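Local coordinates for protein BauA (Acinetobacter baumannii, PDB 6HCP) that probably carries the ferric siderophore preacinetobactin across the outer membrane as a TonB-dependent receptor, at residues V204-M209 / R225-G230; K268-D273 / L690-P695. All coordinates share one frame; numbering follows the deposited sequence.

Overall arrangement
Interactions 1 and 2 belong to the same beta barrel but to different levels of it. Interaction 1 (204-209 with 225-230) joins the neighbouring wall strands 202-212 and 221-234, while interaction 2 joins the loop holding 268-273 to the short strand 691-692 and the turn after it, which by the topology of the family lie on the extracellular side. Their centres are 35 Å apart and their nearest atoms about 18 Å. Along the chain they come in series: strand 221-234 is followed by strand 238-252, whose outgoing loop supplies 268-273. That loop then meets the segment just before the last strand, 697-705, which pairs with strand 173-181 to close the barrel. One contact thus builds the wall, and the other packs a loop against a short strand and turn above it.

Interaction 1: residues V204-M209 / R225-G230; sequences VRINGM and RLFSLG. With C8E ((hydroxyethyloxy)tri(ethyloxy)octane), chain B.
Asn207 and Ser228 face each other at the middle of this antiparallel strand pair, joined by two backbone bonds: Ser228 N reaches Asn207 O at 2.9 Å, and Asn207 N reaches Ser228 O at 3.0 Å. Arg205 with Gly230 and Met209 with Leu226 are likewise hydrogen-bonded pairs. A water accepts a hydrogen bond from Asn207 ND2, donates one to Arg205 O, and is hydrogen-bonded to Ser228 OG at 2.7 Å. Ser228 OG sits between its backbone N and carbonyl carbon (chi1 70°), which brings it over Asn207 CB. On the other face, Ile206 CG2 meets Phe227 CE1 at 3.6 Å. Gly208 has no side chain, and a detergent C8E passes there, with its ether O9 3.6 Å from Gly208 C. The alkyl tail continues past Phe227 CB and then Arg225 CB, which is 3.7 Å from C8E C4. Further out, Asp191 forms a salt bridge with Arg205, His189 bonds Asn207 OD1, and Glu223 holds Arg225. Met209 touches Ser131 of the plug region and Ser228 touches Met134. The face with Arg205, Asn207, Ser228 and the water is thus largely polar, though it also carries Met209 and Leu226 (CE to CB 3.9 Å); the outer face is mainly apolar, with the alkyl part of Arg225 along the detergent, consistent with a transmembrane barrel wall.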
ATOM      1  N   VAL A 204      20.364  23.042 -33.215  1.00 33.63           N
ATOM      2  CA  VAL A 204      19.350  23.656 -32.378  1.00 33.46           C
ATOM      3  C   VAL A 204      18.669  22.546 -31.559  1.00 39.75           C
ATOM      4  O   VAL A 204      18.191  21.544 -32.121  1.00 35.23           O
ATOM      5  CB  VAL A 204      18.318  24.414 -33.223  1.00 39.46           C
ATOM      6  CG1 VAL A 204      17.246  25.016 -32.347  1.00 32.79           C
ATOM      7  CG2 VAL A 204      18.958  25.470 -34.119  1.00 41.57           C
ATOM      8  N   ARG A 205      18.608  22.734 -30.238  1.00 33.42           N
ATOM      9  CA  ARG A 205      17.934  21.765 -29.328  1.00 31.88           C
ATOM     10  C   ARG A 205      17.048  22.540 -28.346  1.00 33.32           C
ATOM     11  O   ARG A 205      17.498  23.457 -27.681  1.00 35.49           O
ATOM     12  CB  ARG A 205      18.995  20.894 -28.645  1.00 37.02           C
ATOM     13  CG  ARG A 205      18.431  19.850 -27.688  1.00 36.77           C
ATOM     14  CD  ARG A 205      18.409  18.458 -28.269  1.00 39.68           C
ATOM     15  NE  ARG A 205      17.925  17.471 -27.318  1.00 31.97           N
ATOM     16  CZ  ARG A 205      18.616  16.424 -26.920  1.00 32.53           C
ATOM     17  NH1 ARG A 205      19.879  16.287 -27.280  1.00 32.24           N
ATOM     18  NH2 ARG A 205      18.040  15.513 -26.150  1.00 33.16           N
ATOM     19  N   ILE A 206      15.754  22.211 -28.314  1.00 28.65           N
ATOM     20  CA  ILE A 206      14.787  22.962 -27.562  1.00 29.55           C
ATOM     21  C   ILE A 206      14.079  22.005 -26.590  1.00 31.99           C
ATOM     22  O   ILE A 206      13.648  20.941 -26.995  1.00 32.47           O
ATOM     23  CB  ILE A 206      13.781  23.655 -28.503  1.00 34.63           C
ATOM     24  CG1 ILE A 206      14.467  24.605 -29.490  1.00 43.29           C
ATOM     25  CG2 ILE A 206      12.722  24.388 -27.721  1.00 33.72           C
ATOM     26  CD1 ILE A 206      13.557  25.046 -30.611  1.00 45.56           C
ATOM     27  N   ASN A 207      13.925  22.427 -25.331  1.00 30.93           N
ATOM     28  CA  ASN A 207      13.138  21.679 -24.365  1.00 31.32           C
ATOM     29  C   ASN A 207      12.088  22.611 -23.785  1.00 31.78           C
ATOM     30  O   ASN A 207      12.370  23.780 -23.497  1.00 32.37           O
ATOM     31  CB  ASN A 207      14.013  21.052 -23.274  1.00 33.52           C
ATOM     32  CG  ASN A 207      14.767  19.834 -23.739  1.00 33.82           C
ATOM     33  OD1 ASN A 207      14.344  18.705 -23.488  1.00 36.00           O
ATOM     34  ND2 ASN A 207      15.881  20.049 -24.428  1.00 32.83           N
ATOM     35  N   GLY A 208      10.869  22.086 -23.621  1.00 28.43           N
ATOM     36  CA  GLY A 208       9.809  22.776 -22.942  1.00 30.85           C
ATOM     37  C   GLY A 208       9.079  21.830 -22.000  1.00 29.38           C
ATOM     38  O   GLY A 208       8.867  20.677 -22.331  1.00 34.11           O
ATOM     39  N   MET A 209       8.854  22.277 -20.764  1.00 31.81           N
ATOM     40  CA  MET A 209       8.239  21.439 -19.732  1.00 27.93           C
ATOM     41  C   MET A 209       7.307  22.298 -18.888  1.00 28.47           C
ATOM     42  O   MET A 209       7.535  23.497 -18.643  1.00 29.14           O
ATOM     43  CB  MET A 209       9.315  20.763 -18.878  1.00 29.45           C
ATOM     44  CG  MET A 209       8.782  19.954 -17.680  1.00 26.57           C
ATOM     45  SD  MET A 209       8.342  21.009 -16.302  1.00 32.12           S
ATOM     46  CE  MET A 209       9.955  21.550 -15.717  1.00 30.01           C
ATOM     47  N   ARG A 225       8.017  25.013 -14.556  1.00 28.11           N
ATOM     48  CA  ARG A 225       8.011  25.349 -15.972  1.00 31.39           C
ATOM     49  C   ARG A 225       9.458  25.539 -16.411  1.00 32.43           C
ATOM     50  O   ARG A 225      10.245  26.127 -15.685  1.00 30.02           O
ATOM     51  CB  ARG A 225       7.290  26.668 -16.284  1.00 33.52           C
ATOM     52  CG  ARG A 225       5.873  26.823 -15.760  1.00 48.42           C
ATOM     53  CD  ARG A 225       5.165  28.002 -16.438  1.00 70.12           C
ATOM     54  NE  ARG A 225       3.924  28.400 -15.767  1.00 81.28           N
ATOM     55  CZ  ARG A 225       3.430  29.639 -15.727  1.00 79.03           C
ATOM     56  NH1 ARG A 225       4.040  30.620 -16.374  1.00 66.36           N
ATOM     57  NH2 ARG A 225       2.419  29.909 -14.919  1.00 65.77           N
ATOM     58  N   LEU A 226       9.753  25.111 -17.633  1.00 28.00           N
ATOM     59  CA  LEU A 226      11.064  25.315 -18.225  1.00 30.74           C
ATOM     60  C   LEU A 226      10.935  25.481 -19.738  1.00 36.30           C
ATOM     61  O   LEU A 226      10.229  24.729 -20.415  1.00 30.90           O
ATOM     62  CB  LEU A 226      11.945  24.115 -17.894  1.00 30.53           C
ATOM     63  CG  LEU A 226      13.353  24.145 -18.481  1.00 36.71           C
ATOM     64  CD1 LEU A 226      14.154  25.283 -17.869  1.00 33.49           C
ATOM     65  CD2 LEU A 226      14.056  22.812 -18.252  1.00 42.31           C
ATOM     66  N   PHE A 227      11.705  26.432 -20.261  1.00 32.15           N
ATOM     67  CA  PHE A 227      11.963  26.543 -21.680  1.00 31.83           C
ATOM     68  C   PHE A 227      13.463  26.758 -21.853  1.00 31.28           C
ATOM     69  O   PHE A 227      14.027  27.635 -21.205  1.00 32.12           O
ATOM     70  CB  PHE A 227      11.141  27.679 -22.289  1.00 37.54           C
ATOM     71  CG  PHE A 227      11.391  27.900 -23.761  1.00 51.55           C
ATOM     72  CD1 PHE A 227      10.856  27.035 -24.705  1.00 65.72           C
ATOM     73  CD2 PHE A 227      12.211  28.927 -24.199  1.00 62.13           C
ATOM     74  CE1 PHE A 227      11.136  27.195 -26.054  1.00 67.69           C
ATOM     75  CE2 PHE A 227      12.488  29.087 -25.549  1.00 74.33           C
ATOM     76  CZ  PHE A 227      11.970  28.205 -26.470  1.00 63.29           C
ATOM     77  N   SER A 228      14.097  25.896 -22.648  1.00 30.06           N
ATOM     78  CA  SER A 228      15.532  25.945 -22.848  1.00 35.36           C
ATOM     79  C   SER A 228      15.882  25.859 -24.335  1.00 36.25           C
ATOM     80  O   SER A 228      15.205  25.184 -25.101  1.00 33.14           O
ATOM     81  CB  SER A 228      16.247  24.864 -22.074  1.00 33.53           C
ATOM     82  OG  SER A 228      15.996  23.581 -22.617  1.00 31.82           O
ATOM     83  N   LEU A 229      17.039  26.434 -24.668  0.50 31.28           N
ATOM     84  CA  LEU A 229      17.591  26.429 -26.006  0.50 30.88           C
ATOM     85  C   LEU A 229      19.082  26.124 -25.908  0.50 31.40           C
ATOM     86  O   LEU A 229      19.773  26.737 -25.093  0.50 29.74           O
ATOM     87  CB  LEU A 229      17.355  27.804 -26.635  0.50 32.61           C
ATOM     88  CG  LEU A 229      17.837  27.957 -28.073  0.50 35.96           C
ATOM     89  CD1 LEU A 229      17.017  27.072 -28.998  0.50 34.24           C
ATOM     90  CD2 LEU A 229      17.755  29.412 -28.499  0.50 37.39           C
ATOM     91  N   GLY A 230      19.518  25.099 -26.644  1.00 29.02           N
ATOM     92  CA  GLY A 230      20.936  24.775 -26.817  1.00 32.69           C
ATOM     93  C   GLY A 230      21.338  24.893 -28.283  1.00 38.51           C
ATOM     94  O   GLY A 230      20.761  24.209 -29.131  1.00 34.19           O
TER
HETATM   95  C1  C8E B 832       7.726  30.962 -17.112  1.00 63.09           C
HETATM   96  C2  C8E B 832       8.791  29.904 -17.308  1.00 54.76           C
HETATM   97  C3  C8E B 832       8.868  29.370 -18.739  1.00 58.54           C
HETATM   98  C4  C8E B 832       7.523  28.855 -19.247  1.00 76.31           C
HETATM   99  C5  C8E B 832       7.681  28.010 -20.511  1.00 66.99           C
HETATM  100  C6  C8E B 832       6.551  26.996 -20.645  1.00 68.21           C
HETATM  101  C7  C8E B 832       6.808  25.987 -21.757  1.00 64.49           C
HETATM  102  C8  C8E B 832       5.619  25.039 -21.908  1.00 69.01           C
HETATM  103  O9  C8E B 832       6.039  23.775 -22.437  1.00 64.88           O
HETATM  104  C10 C8E B 832       4.990  22.815 -22.550  1.00 52.56           C
HETATM  105  C11 C8E B 832       5.436  21.707 -23.480  1.00 60.95           C
HETATM  106  O12 C8E B 832       4.836  20.485 -23.074  1.00 65.30           O
HETATM  107  O   HOH W   1      17.277  22.658 -24.844  1.00 30.62           O

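Interaction 2: residues K268-D273 / L690-P695; sequences KPPKAD and LALGAP
Leu692 pushes its side chain into the concave side of the extended run from Pro269 to Lys271. Its CB points toward 268-273, and chi1 of -74° places CG beside the backbone N. The two methyls make the contact. CD2 takes the proline side, 3.7 Å from Pro269 CB and 4.0 Å from Pro270 O; CD1 instead ends 3.9 Å from Lys271 O. A branched leucine suits this place because its two tips reach different parts of one curved segment, while the prolines offer apolar rings and a stiff, extended backbone. Trp682 touches the same leucine and both prolines. A second patch lies further along: Ala272 CB rests 3.8 Å from Pro695 CA, and Pro695 CB meets Asp273 CB at 3.9 Å, the small alanine allowing the backbones to come close. The Asp273 carboxylate turns from this apolar patch to Lys271: Lys271 NZ forms a salt bridge to Asp273 OD1 at 2.8 Å, on the syn side but 33° out of the carboxylate plane. Lys268, beyond the contact, pairs with Asp219 of a second subunit. The arrangement is packing at the rim of a TonB-dependent receptor barrel, where the loop after strand 258-259 covers the start of the predicted TonB C-terminal box.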
ATOM      1  N   LYS A 268       7.308  11.981  18.540  1.00 26.61           N
ATOM      2  CA  LYS A 268       7.224  11.074  17.429  1.00 30.12           C
ATOM      3  C   LYS A 268       6.686  11.787  16.195  1.00 25.23           C
ATOM      4  O   LYS A 268       5.821  12.658  16.287  1.00 28.23           O
ATOM      5  CB  LYS A 268       6.355   9.876  17.811  1.00 33.03           C
ATOM      6  CG  LYS A 268       7.037   8.952  18.806  1.00 34.03           C
ATOM      7  CD  LYS A 268       6.516   7.525  18.740  1.00 44.56           C
ATOM      8  CE  LYS A 268       6.754   6.764  20.021  1.00 53.75           C
ATOM      9  NZ  LYS A 268       8.202   6.688  20.278  1.00 52.92           N
ATOM     10  N   PRO A 269       7.248  11.488  15.003  1.00 27.24           N
ATOM     11  CA  PRO A 269       6.815  12.148  13.781  1.00 27.20           C
ATOM     12  C   PRO A 269       5.362  11.811  13.464  1.00 28.69           C
ATOM     13  O   PRO A 269       4.930  10.681  13.641  1.00 27.64           O
ATOM     14  CB  PRO A 269       7.769  11.627  12.700  1.00 29.74           C
ATOM     15  CG  PRO A 269       8.346  10.358  13.259  1.00 29.77           C
ATOM     16  CD  PRO A 269       8.324  10.511  14.769  1.00 27.42           C
ATOM     17  N   PRO A 270       4.561  12.818  13.081  1.00 27.39           N
ATOM     18  CA  PRO A 270       3.251  12.591  12.470  1.00 29.88           C
ATOM     19  C   PRO A 270       3.414  11.771  11.190  1.00 28.86           C
ATOM     20  O   PRO A 270       4.538  11.588  10.695  1.00 26.49           O
ATOM     21  CB  PRO A 270       2.746  14.001  12.112  1.00 32.11           C
ATOM     22  CG  PRO A 270       3.572  14.923  12.965  1.00 32.51           C
ATOM     23  CD  PRO A 270       4.913  14.242  13.123  1.00 29.89           C
ATOM     24  N   LYS A 271       2.290  11.359  10.606  1.00 28.20           N
ATOM     25  CA  LYS A 271       2.363  10.564   9.382  1.00 30.08           C
ATOM     26  C   LYS A 271       3.067  11.379   8.293  1.00 26.06           C
ATOM     27  O   LYS A 271       2.993  12.629   8.261  1.00 24.84           O
ATOM     28  CB  LYS A 271       0.971  10.058   8.977  1.00 33.64           C
ATOM     29  CG  LYS A 271      -0.097  11.106   8.770  1.00 38.41           C
ATOM     30  CD  LYS A 271      -1.441  10.465   8.399  1.00 47.11           C
ATOM     31  CE  LYS A 271      -2.553  11.477   8.220  1.00 46.76           C
ATOM     32  NZ  LYS A 271      -2.235  12.464   7.157  1.00 59.92           N
ATOM     33  N   ALA A 272       3.661  10.649   7.349  1.00 26.48           N
ATOM     34  CA  ALA A 272       4.658  11.194   6.439  1.00 27.45           C
ATOM     35  C   ALA A 272       4.075  12.274   5.522  1.00 31.41           C
ATOM     36  O   ALA A 272       4.823  13.142   5.059  1.00 28.47           O
ATOM     37  CB  ALA A 272       5.302  10.074   5.652  1.00 27.60           C
ATOM     38  N   ASP A 273       2.752  12.258   5.262  1.00 27.43           N
ATOM     39  CA  ASP A 273       2.168  13.211   4.321  1.00 27.62           C
ATOM     40  C   ASP A 273       1.646  14.470   5.036  1.00 26.68           C
ATOM     41  O   ASP A 273       1.054  15.315   4.416  1.00 28.89           O
ATOM     42  CB  ASP A 273       1.070  12.583   3.446  1.00 31.40           C
ATOM     43  CG  ASP A 273      -0.076  11.953   4.223  1.00 38.02           C
ATOM     44  OD1 ASP A 273      -0.045  11.987   5.462  1.00 40.15           O
ATOM     45  OD2 ASP A 273      -0.979  11.387   3.579  1.00 45.36           O
ATOM     46  N   LEU A 690      14.086  20.594  12.140  1.00 23.10           N
ATOM     47  CA  LEU A 690      13.489  19.348  11.690  1.00 23.38           C
ATOM     48  C   LEU A 690      12.497  19.612  10.560  1.00 22.82           C
ATOM     49  O   LEU A 690      11.807  20.609  10.565  1.00 23.75           O
ATOM     50  CB  LEU A 690      12.692  18.699  12.826  1.00 24.51           C
ATOM     51  CG  LEU A 690      13.439  18.286  14.080  1.00 26.10           C
ATOM     52  CD1 LEU A 690      12.442  17.736  15.090  1.00 29.98           C
ATOM     53  CD2 LEU A 690      14.515  17.267  13.782  1.00 27.00           C
ATOM     54  N   ALA A 691      12.359  18.622   9.681  1.00 23.48           N
ATOM     55  CA  ALA A 691      11.285  18.562   8.726  1.00 24.45           C
ATOM     56  C   ALA A 691      10.994  17.087   8.444  1.00 26.03           C
ATOM     57  O   ALA A 691      11.875  16.245   8.525  1.00 22.95           O
ATOM     58  CB  ALA A 691      11.660  19.290   7.462  1.00 25.50           C
ATOM     59  N   LEU A 692       9.733  16.785   8.129  1.00 22.95           N
ATOM     60  CA  LEU A 692       9.361  15.436   7.764  1.00 25.49           C
ATOM     61  C   LEU A 692       9.883  15.095   6.368  1.00 23.16           C
ATOM     62  O   LEU A 692       9.771  15.886   5.446  1.00 25.11           O
ATOM     63  CB  LEU A 692       7.834  15.304   7.785  1.00 27.29           C
ATOM     64  CG  LEU A 692       7.197  15.259   9.164  1.00 28.78           C
ATOM     65  CD1 LEU A 692       5.678  15.305   9.029  1.00 34.07           C
ATOM     66  CD2 LEU A 692       7.627  14.017   9.932  1.00 30.48           C
ATOM     67  N   GLY A 693      10.343  13.856   6.211  1.00 23.63           N
ATOM     68  CA  GLY A 693      10.697  13.307   4.920  1.00 23.96           C
ATOM     69  C   GLY A 693       9.472  13.149   4.027  1.00 21.51           C
ATOM     70  O   GLY A 693       8.364  13.004   4.512  1.00 22.97           O
ATOM     71  N   ALA A 694       9.710  13.110   2.724  1.00 23.83           N
ATOM     72  CA  ALA A 694       8.667  12.967   1.736  1.00 22.06           C
ATOM     73  C   ALA A 694       7.914  11.662   1.973  1.00 25.66           C
ATOM     74  O   ALA A 694       8.513  10.630   2.258  1.00 23.01           O
ATOM     75  CB  ALA A 694       9.265  12.992   0.351  1.00 24.21           C
ATOM     76  N   PRO A 695       6.577  11.670   1.812  1.00 23.58           N
ATOM     77  CA  PRO A 695       5.783  10.439   1.930  1.00 22.23           C
ATOM     78  C   PRO A 695       5.921   9.536   0.696  1.00 26.04           C
ATOM     79  O   PRO A 695       6.556   9.907  -0.303  1.00 24.68           O
ATOM     80  CB  PRO A 695       4.364  10.989   2.006  1.00 22.94           C
ATOM     81  CG  PRO A 695       4.405  12.192   1.095  1.00 25.14           C
ATOM     82  CD  PRO A 695       5.785  12.809   1.335  1.00 25.84           C
TER